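Local coordinates for protein 2-oxoglutarate carboxylase small subunit (Hydrogenobacter thermophilus, PDB 7KCT) that is the small (beta) subunit of a carboxylase, probably of the biotin-dependent type, built on the biotin carboxylase plan with an ATP-grasp domain, at residues V399-L403 / W404-V408. Numbering follows the deposited sequence.
Sequences VWAPL and WEVAV
The carbonyl oxygen of Leu403, the N-cap residue, accepts the amide of Ala407 at 3.1 Å between N and O. Ala407 N lies in the plane of the Leu403 carbonyl, and the bond, bent to 148° at the hydrogen, closes the first turn of the helix. After the turn at Pro402-Leu403 the helix runs back past the strand end: the axes of 399-401 and 404-408 run roughly antiparallel (149°), 7.0 Å apart at their closest. Ala401, the last residue of the strand, faces the helix, its CB 3.5 Å from Ala407 N and 4.0 Å from Ala407 CB; the small alanine side chains are consistent with this close approach. Beside it Val406, with CG1 anti to its backbone N (chi1 -175°), sets that methyl 3.8 Å from Ala401 CB, while CG2 turns to Leu403 CB. Further back along the strand, Val399 CG2 lies 3.4 Å from the carbonyl O of Ala407. This beta-to-alpha turn lies in the biotin carboxylase C-terminal region. Strand 393-401 pairs with strand 341-351, against whose Ile343 Ala407 and Trp404 pack; the Trp404 indole reaches helix 437-441, giving NE1 to the Arg440 carbonyl, and Val406 meets Lys318 of the second subunit.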
loop_
_atom_site.group_PDB
_atom_site.type_symbol
_atom_site.label_atom_id
_atom_site.label_comp_id
_atom_site.label_asym_id
_atom_site.label_seq_id
_atom_site.Cartn_x
_atom_site.Cartn_y
_atom_site.Cartn_z
ATOM N N VAL A 399 -4.028 -6.619 -3.016
ATOM C CA VAL A 399 -3.053 -7.182 -2.106
ATOM C C VAL A 399 -2.028 -7.980 -2.887
ATOM O O VAL A 399 -2.238 -8.361 -4.044
ATOM C CB VAL A 399 -3.640 -8.069 -0.971
ATOM C CG1 VAL A 399 -4.743 -7.322 -0.247
ATOM C CG2 VAL A 399 -4.118 -9.479 -1.472
ATOM N N TRP A 400 -0.891 -8.193 -2.239
ATOM C CA TRP A 400 0.197 -8.996 -2.796
ATOM C C TRP A 400 0.740 -9.911 -1.704
ATOM O O TRP A 400 0.809 -9.510 -0.541
ATOM C CB TRP A 400 1.362 -8.118 -3.367
ATOM C CG TRP A 400 2.545 -8.991 -3.868
ATOM C CD1 TRP A 400 2.724 -9.477 -5.122
ATOM C CD2 TRP A 400 3.653 -9.465 -3.101
ATOM N NE1 TRP A 400 3.890 -10.230 -5.193
ATOM C CE2 TRP A 400 4.462 -10.248 -3.948
ATOM C CE3 TRP A 400 4.053 -9.283 -1.780
ATOM C CZ2 TRP A 400 5.618 -10.875 -3.501
ATOM C CZ3 TRP A 400 5.181 -9.900 -1.344
ATOM C CH2 TRP A 400 5.961 -10.683 -2.204
ATOM N N ALA A 401 1.136 -11.133 -2.072
ATOM C CA ALA A 401 1.864 -12.004 -1.152
ATOM C C ALA A 401 2.741 -12.952 -1.956
ATOM O O ALA A 401 2.519 -13.145 -3.153
ATOM C CB ALA A 401 0.915 -12.822 -0.277
ATOM N N PRO A 402 3.709 -13.622 -1.305
ATOM C CA PRO A 402 4.552 -14.579 -2.066
ATOM C C PRO A 402 3.790 -15.830 -2.472
ATOM O O PRO A 402 4.084 -16.412 -3.523
ATOM C CB PRO A 402 5.713 -14.909 -1.106
ATOM C CG PRO A 402 5.622 -13.828 0.015
ATOM C CD PRO A 402 4.135 -13.515 0.097
ATOM N N LEU A 403 2.796 -16.241 -1.695
ATOM C CA LEU A 403 2.050 -17.463 -1.944
ATOM C C LEU A 403 0.567 -17.144 -2.089
ATOM O O LEU A 403 0.066 -16.198 -1.473
ATOM C CB LEU A 403 2.215 -18.472 -0.795
ATOM C CG LEU A 403 3.645 -18.791 -0.360
ATOM C CD1 LEU A 403 3.667 -19.599 0.926
ATOM C CD2 LEU A 403 4.390 -19.533 -1.486
ATOM N N TRP A 404 -0.135 -17.995 -2.839
ATOM C CA TRP A 404 -1.563 -17.804 -3.118
ATOM C C TRP A 404 -2.403 -17.749 -1.833
ATOM O O TRP A 404 -3.278 -16.875 -1.679
ATOM C CB TRP A 404 -2.063 -18.945 -4.032
ATOM C CG TRP A 404 -3.537 -19.012 -4.120
ATOM C CD1 TRP A 404 -4.349 -19.995 -3.619
ATOM C CD2 TRP A 404 -4.400 -18.070 -4.755
ATOM N NE1 TRP A 404 -5.668 -19.691 -3.863
ATOM C CE2 TRP A 404 -5.726 -18.529 -4.583
ATOM C CE3 TRP A 404 -4.182 -16.872 -5.439
ATOM C CZ2 TRP A 404 -6.824 -17.815 -5.040
ATOM C CZ3 TRP A 404 -5.258 -16.187 -5.906
ATOM C CH2 TRP A 404 -6.570 -16.650 -5.687
ATOM N N GLU A 405 -2.193 -18.718 -0.932
ATOM C CA GLU A 405 -2.991 -18.826 0.291
ATOM C C GLU A 405 -2.815 -17.605 1.199
ATOM O O GLU A 405 -3.753 -17.192 1.877
ATOM C CB GLU A 405 -2.607 -20.103 1.069
ATOM C CG GLU A 405 -2.949 -21.433 0.400
ATOM C CD GLU A 405 -1.960 -21.871 -0.685
ATOM O OE1 GLU A 405 -0.837 -21.298 -0.802
ATOM O OE2 GLU A 405 -2.324 -22.808 -1.435
ATOM N N VAL A 406 -1.602 -17.063 1.272
ATOM C CA VAL A 406 -1.336 -15.865 2.061
ATOM C C VAL A 406 -2.004 -14.661 1.420
ATOM O O VAL A 406 -2.448 -13.744 2.120
ATOM C CB VAL A 406 0.188 -15.683 2.219
ATOM C CG1 VAL A 406 0.526 -14.477 3.154
ATOM C CG2 VAL A 406 0.815 -17.036 2.688
ATOM N N ALA A 407 -2.084 -14.640 0.080
ATOM C CA ALA A 407 -2.745 -13.540 -0.607
ATOM C C ALA A 407 -4.231 -13.540 -0.301
ATOM O O ALA A 407 -4.819 -12.486 -0.024
ATOM C CB ALA A 407 -2.497 -13.652 -2.117
ATOM N N VAL A 408 -4.851 -14.718 -0.319
ATOM C CA VAL A 408 -6.256 -14.839 0.058
ATOM C C VAL A 408 -6.479 -14.376 1.501
ATOM O O VAL A 408 -7.425 -13.620 1.787
ATOM C CB VAL A 408 -6.729 -16.290 -0.144
ATOM C CG1 VAL A 408 -8.169 -16.434 0.320
ATOM C CG2 VAL A 408 -6.612 -16.709 -1.604
#